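Periplasmic binding protein (Veillonella parvula, PDB 4N01) is a periplasmic solute-binding protein that probably captures a ligand, as yet unidentified, for uptake by an ABC-type transporter. Local coordinates at residues T195-K209 / L324-V336. Sequence-based numbering, arbitrary orientation.
Sequences TLAAIQNKLKDLPRK and LKRLAEEIHGIKV
The C-terminal end of the long helix 182-203 packs nearly parallel to the last helix of the chain, 320-332; their segments 195-203 and 324-332 lie 11° apart, and Ile199 and Leu203 meet Ala328 and His332. Ile199 uses both its branches: CG2, anti to the backbone N, lands 3.6 Å from Ala328 CB, while CD1 lies against the backbone of the second helix, 3.6 Å from Lys325 CA. Its CG1 lies 4.2 Å from Val336 CG2. Cutting Ile199 back to an alanine is likely to leave a gap beside Ala328 and Lys325 and take away one of Val336's apolar neighbours. Beyond Ala328, Leu203 CD2 sits 3.6 Å from His332 CD2, the two side chains crossing at about a right angle. The arrangement is consistent with the periplasmic binding proteins in which one long helix links the two lobes; here the end of that helix delivers the chain through a type II turn, Leu203 to Leu206, into strand 209-214. After Gly333 the tail folds back along one side of the groove between the helices. Ile334 CD1 reaches 3.7 Å from Lys202 CB and its CG2 meets Leu206 CD1 at 3.6 Å, and the tail is tied to its own helix by Val336 N, which donates an almost straight bond (171°) to Glu329 OE2. His332 is fixed around its rim: NE2 is hydrogen-bonded to the carbonyl of Ile236, and a water 2.7 Å from ND1 donates to Pro207 O. One ring face is covered by Ile331 CG2, a methyl that also packs 3.7 Å from Lys209 CG at the start of the strand.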
loop_
_atom_site.group_PDB
_atom_site.type_symbol
_atom_site.label_atom_id
_atom_site.label_comp_id
_atom_site.label_asym_id
_atom_site.label_seq_id
_atom_site.Cartn_x
_atom_site.Cartn_y
_atom_site.Cartn_z
ATOM N N THR A 195 -13.379 0.199 13.647
ATOM C CA THR A 195 -14.054 0.248 12.349
ATOM C C THR A 195 -14.065 -1.120 11.657
ATOM O O THR A 195 -15.093 -1.531 11.104
ATOM C CB THR A 195 -13.414 1.298 11.418
ATOM O OG1 THR A 195 -13.585 2.596 11.991
ATOM C CG2 THR A 195 -14.066 1.267 10.039
ATOM N N LEU A 196 -12.937 -1.830 11.694
ATOM C CA LEU A 196 -12.854 -3.143 11.054
ATOM C C LEU A 196 -13.840 -4.113 11.691
ATOM O O LEU A 196 -14.493 -4.895 10.996
ATOM C CB LEU A 196 -11.428 -3.710 11.128
ATOM C CG LEU A 196 -11.281 -5.121 10.535
ATOM C CD1 LEU A 196 -11.613 -5.099 9.048
ATOM C CD2 LEU A 196 -9.877 -5.686 10.771
ATOM N N ALA A 197 -13.970 -4.045 13.012
ATOM C CA ALA A 197 -14.908 -4.910 13.715
ATOM C C ALA A 197 -16.348 -4.598 13.300
ATOM O O ALA A 197 -17.189 -5.502 13.207
ATOM C CB ALA A 197 -14.751 -4.749 15.208
ATOM N N ALA A 198 -16.640 -3.324 13.059
ATOM C CA ALA A 198 -17.984 -2.941 12.635
ATOM C C ALA A 198 -18.296 -3.509 11.254
ATOM O O ALA A 198 -19.409 -3.992 11.005
ATOM C CB ALA A 198 -18.140 -1.432 12.643
ATOM N N ILE A 199 -17.316 -3.472 10.356
ATOM C CA ILE A 199 -17.499 -4.078 9.039
ATOM C C ILE A 199 -17.719 -5.584 9.152
ATOM O O ILE A 199 -18.660 -6.137 8.574
ATOM C CB ILE A 199 -16.277 -3.849 8.135
ATOM C CG1 ILE A 199 -16.041 -2.350 7.932
ATOM C CG2 ILE A 199 -16.468 -4.555 6.785
ATOM C CD1 ILE A 199 -14.633 -2.039 7.478
ATOM N N GLN A 200 -16.852 -6.254 9.900
ATOM C CA GLN A 200 -16.911 -7.706 9.991
ATOM C C GLN A 200 -18.197 -8.201 10.657
ATOM O O GLN A 200 -18.722 -9.255 10.295
ATOM C CB GLN A 200 -15.648 -8.241 10.691
ATOM C CG GLN A 200 -14.369 -7.970 9.896
ATOM C CD GLN A 200 -13.154 -8.652 10.482
ATOM O OE1 GLN A 200 -12.910 -8.584 11.687
ATOM N NE2 GLN A 200 -12.386 -9.328 9.631
ATOM N N ASN A 201 -18.716 -7.438 11.618
ATOM C CA ASN A 201 -19.990 -7.791 12.246
ATOM C C ASN A 201 -21.158 -7.791 11.265
ATOM O O ASN A 201 -22.040 -8.640 11.351
ATOM C CB ASN A 201 -20.293 -6.882 13.448
ATOM C CG ASN A 201 -19.633 -7.374 14.723
ATOM O OD1 ASN A 201 -19.405 -8.574 14.888
ATOM N ND2 ASN A 201 -19.320 -6.452 15.631
ATOM N N LYS A 202 -21.156 -6.843 10.329
ATOM C CA LYS A 202 -22.158 -6.819 9.260
ATOM C C LYS A 202 -22.005 -7.981 8.273
ATOM O O LYS A 202 -22.953 -8.334 7.584
ATOM C CB LYS A 202 -22.075 -5.500 8.481
ATOM C CG LYS A 202 -22.742 -4.304 9.144
ATOM C CD LYS A 202 -24.255 -4.455 9.165
ATOM C CE LYS A 202 -24.945 -3.156 9.567
ATOM N NZ LYS A 202 -24.456 -2.626 10.867
ATOM N N LEU A 203 -20.809 -8.558 8.193
ATOM C CA LEU A 203 -20.530 -9.599 7.206
ATOM C C LEU A 203 -20.716 -11.003 7.754
ATOM O O LEU A 203 -20.646 -11.974 7.000
ATOM C CB LEU A 203 -19.104 -9.471 6.677
ATOM C CG LEU A 203 -18.820 -8.168 5.939
ATOM C CD1 LEU A 203 -17.387 -8.140 5.451
ATOM C CD2 LEU A 203 -19.792 -8.053 4.765
ATOM N N LYS A 204 -20.940 -11.107 9.059
ATOM C CA LYS A 204 -21.126 -12.406 9.691
ATOM C C LYS A 204 -22.242 -13.172 8.976
ATOM O O LYS A 204 -23.329 -12.634 8.759
ATOM C CB LYS A 204 -21.460 -12.244 11.177
ATOM C CG LYS A 204 -20.878 -13.347 12.051
ATOM C CD LYS A 204 -21.887 -13.828 13.090
ATOM C CE LYS A 204 -21.262 -14.820 14.059
ATOM N NZ LYS A 204 -22.026 -14.892 15.335
ATOM N N ASP A 205 -21.941 -14.401 8.563
ATOM C CA ASP A 205 -22.941 -15.296 7.969
ATOM C C ASP A 205 -23.431 -14.882 6.575
ATOM O O ASP A 205 -24.435 -15.408 6.089
ATOM C CB ASP A 205 -24.134 -15.500 8.911
ATOM C CG ASP A 205 -23.732 -16.103 10.241
ATOM O OD1 ASP A 205 -22.853 -16.992 10.255
ATOM O OD2 ASP A 205 -24.298 -15.686 11.277
ATOM N N LEU A 206 -22.729 -13.948 5.940
ATOM C CA LEU A 206 -22.895 -13.713 4.502
ATOM C C LEU A 206 -21.871 -14.566 3.756
ATOM O O LEU A 206 -20.754 -14.755 4.236
ATOM C CB LEU A 206 -22.687 -12.234 4.145
ATOM C CG LEU A 206 -23.611 -11.223 4.835
ATOM C CD1 LEU A 206 -23.360 -9.821 4.287
ATOM C CD2 LEU A 206 -25.070 -11.624 4.668
ATOM N N PRO A 207 -22.241 -15.083 2.573
ATOM C CA PRO A 207 -21.322 -15.936 1.799
ATOM C C PRO A 207 -20.061 -15.210 1.350
ATOM O O PRO A 207 -20.116 -14.018 1.035
ATOM C CB PRO A 207 -22.146 -16.328 0.562
ATOM C CG PRO A 207 -23.263 -15.309 0.490
ATOM C CD PRO A 207 -23.559 -14.949 1.929
ATOM N N ARG A 208 -18.934 -15.918 1.304
ATOM C CA ARG A 208 -17.696 -15.311 0.839
ATOM C C ARG A 208 -17.750 -15.212 -0.683
ATOM O O ARG A 208 -18.486 -15.954 -1.334
ATOM C CB ARG A 208 -16.492 -16.161 1.270
ATOM C CG ARG A 208 -16.441 -16.452 2.774
ATOM C CD ARG A 208 -15.160 -17.184 3.151
ATOM N NE ARG A 208 -13.983 -16.360 2.877
ATOM C CZ ARG A 208 -13.492 -15.466 3.725
ATOM N NH1 ARG A 208 -14.087 -15.277 4.898
ATOM N NH2 ARG A 208 -12.417 -14.755 3.398
ATOM N N LYS A 209 -16.972 -14.302 -1.248
ATOM C CA LYS A 209 -16.972 -14.106 -2.697
ATOM C C LYS A 209 -15.570 -14.268 -3.263
ATOM O O LYS A 209 -14.587 -13.960 -2.589
ATOM C CB LYS A 209 -17.489 -12.704 -3.039
ATOM C CG LYS A 209 -18.909 -12.456 -2.591
ATOM C CD LYS A 209 -19.896 -13.313 -3.358
ATOM C CE LYS A 209 -21.322 -12.987 -2.922
ATOM N NZ LYS A 209 -22.328 -13.656 -3.778
ATOM N N LEU A 324 -11.593 -0.965 2.791
ATOM C CA LEU A 324 -12.287 -2.224 3.051
ATOM C C LEU A 324 -13.758 -2.008 3.391
ATOM O O LEU A 324 -14.609 -2.837 3.067
ATOM C CB LEU A 324 -11.601 -2.982 4.182
ATOM C CG LEU A 324 -10.274 -3.687 3.871
ATOM C CD1 LEU A 324 -9.741 -4.346 5.148
ATOM C CD2 LEU A 324 -10.443 -4.724 2.785
ATOM N N LYS A 325 -14.060 -0.893 4.042
ATOM C CA LYS A 325 -15.446 -0.540 4.339
ATOM C C LYS A 325 -16.246 -0.407 3.039
ATOM O O LYS A 325 -17.320 -1.006 2.883
ATOM C CB LYS A 325 -15.493 0.764 5.127
ATOM C CG LYS A 325 -16.853 1.135 5.670
ATOM C CD LYS A 325 -16.733 2.338 6.616
ATOM C CE LYS A 325 -18.055 2.683 7.277
ATOM N NZ LYS A 325 -19.080 3.143 6.303
ATOM N N ARG A 326 -15.712 0.372 2.102
ATOM C CA ARG A 326 -16.374 0.591 0.814
ATOM C C ARG A 326 -16.481 -0.702 0.015
ATOM O O ARG A 326 -17.526 -0.985 -0.584
ATOM C CB ARG A 326 -15.620 1.646 0.002
ATOM C CG ARG A 326 -16.341 2.103 -1.257
ATOM C CD ARG A 326 -15.513 3.144 -2.025
ATOM N NE ARG A 326 -14.514 2.520 -2.894
ATOM C CZ ARG A 326 -13.197 2.596 -2.714
ATOM N NH1 ARG A 326 -12.695 3.287 -1.692
ATOM N NH2 ARG A 326 -12.381 1.991 -3.575
ATOM N N LEU A 327 -15.406 -1.486 0.005
ATOM C CA LEU A 327 -15.365 -2.711 -0.778
ATOM C C LEU A 327 -16.359 -3.714 -0.217
ATOM O O LEU A 327 -17.038 -4.398 -0.976
ATOM C CB LEU A 327 -13.952 -3.313 -0.783
ATOM C CG LEU A 327 -12.889 -2.548 -1.581
ATOM C CD1 LEU A 327 -11.494 -3.117 -1.349
ATOM C CD2 LEU A 327 -13.210 -2.615 -3.034
ATOM N N ALA A 328 -16.468 -3.769 1.114
ATOM C CA ALA A 328 -17.421 -4.666 1.758
ATOM C C ALA A 328 -18.846 -4.311 1.356
ATOM O O ALA A 328 -19.702 -5.187 1.188
ATOM C CB ALA A 328 -17.268 -4.608 3.277
ATOM N N GLU A 329 -19.111 -3.022 1.194
ATOM C CA GLU A 329 -20.461 -2.600 0.870
ATOM C C GLU A 329 -20.752 -2.969 -0.575
ATOM O O GLU A 329 -21.830 -3.476 -0.896
ATOM C CB GLU A 329 -20.637 -1.096 1.116
ATOM C CG GLU A 329 -20.543 -0.725 2.593
ATOM C CD GLU A 329 -20.822 0.739 2.860
ATOM O OE1 GLU A 329 -20.735 1.552 1.911
ATOM O OE2 GLU A 329 -21.133 1.076 4.025
ATOM N N GLU A 330 -19.770 -2.753 -1.437
ATOM C CA GLU A 330 -19.951 -3.018 -2.859
ATOM C C GLU A 330 -20.020 -4.509 -3.198
ATOM O O GLU A 330 -20.798 -4.909 -4.064
ATOM C CB GLU A 330 -18.867 -2.294 -3.674
ATOM C CG GLU A 330 -19.107 -0.776 -3.768
ATOM C CD GLU A 330 -17.938 0.002 -4.355
ATOM O OE1 GLU A 330 -16.879 -0.609 -4.608
ATOM O OE2 GLU A 330 -18.072 1.232 -4.551
ATOM N N ILE A 331 -19.230 -5.328 -2.511
ATOM C CA ILE A 331 -19.171 -6.769 -2.802
ATOM C C ILE A 331 -20.331 -7.531 -2.168
ATOM O O ILE A 331 -20.921 -8.424 -2.782
ATOM C CB ILE A 331 -17.825 -7.362 -2.331
ATOM C CG1 ILE A 331 -16.698 -6.811 -3.204
ATOM C CG2 ILE A 331 -17.820 -8.893 -2.387
ATOM C CD1 ILE A 331 -15.309 -7.096 -2.677
ATOM N N HIS A 332 -20.690 -7.140 -0.951
ATOM C CA HIS A 332 -21.673 -7.889 -0.172
ATOM C C HIS A 332 -23.024 -7.197 -0.048
ATOM O O HIS A 332 -23.962 -7.769 0.503
ATOM C CB HIS A 332 -21.114 -8.152 1.215
ATOM C CG HIS A 332 -19.921 -9.065 1.219
ATOM N ND1 HIS A 332 -20.024 -10.416 0.984
ATOM C CD2 HIS A 332 -18.609 -8.810 1.437
ATOM C CE1 HIS A 332 -18.818 -10.965 1.063
ATOM N NE2 HIS A 332 -17.947 -10.014 1.332
ATOM N N GLY A 333 -23.123 -5.966 -0.542
ATOM C CA GLY A 333 -24.391 -5.247 -0.539
ATOM C C GLY A 333 -24.864 -4.809 0.837
ATOM O O GLY A 333 -26.058 -4.606 1.046
ATOM N N ILE A 334 -23.937 -4.670 1.779
ATOM C CA ILE A 334 -24.274 -4.180 3.111
ATOM C C ILE A 334 -24.154 -2.663 3.170
ATOM O O ILE A 334 -23.558 -2.033 2.291
ATOM C CB ILE A 334 -23.319 -4.729 4.198
ATOM C CG1 ILE A 334 -21.887 -4.231 3.956
ATOM C CG2 ILE A 334 -23.364 -6.231 4.248
ATOM C CD1 ILE A 334 -20.933 -4.443 5.137
ATOM N N LYS A 335 -24.719 -2.082 4.220
ATOM C CA LYS A 335 -24.377 -0.726 4.621
ATOM C C LYS A 335 -23.746 -0.808 6.008
ATOM O O LYS A 335 -24.339 -1.384 6.918
ATOM C CB LYS A 335 -25.619 0.169 4.663
ATOM C CG LYS A 335 -25.886 0.961 3.387
ATOM C CD LYS A 335 -26.469 0.089 2.282
ATOM C CE LYS A 335 -26.900 0.924 1.085
ATOM N NZ LYS A 335 -25.827 1.855 0.634
ATOM N N VAL A 336 -22.546 -0.259 6.169
ATOM C CA VAL A 336 -21.918 -0.196 7.491
ATOM C C VAL A 336 -21.667 1.247 7.930
ATOM O O VAL A 336 -22.435 1.811 8.710
ATOM C CB VAL A 336 -20.597 -1.003 7.545
ATOM C CG1 VAL A 336 -19.796 -0.795 6.276
ATOM C CG2 VAL A 336 -19.769 -0.610 8.764
HETATM O O HOH W 1 -22.033 -12.137 0.520
#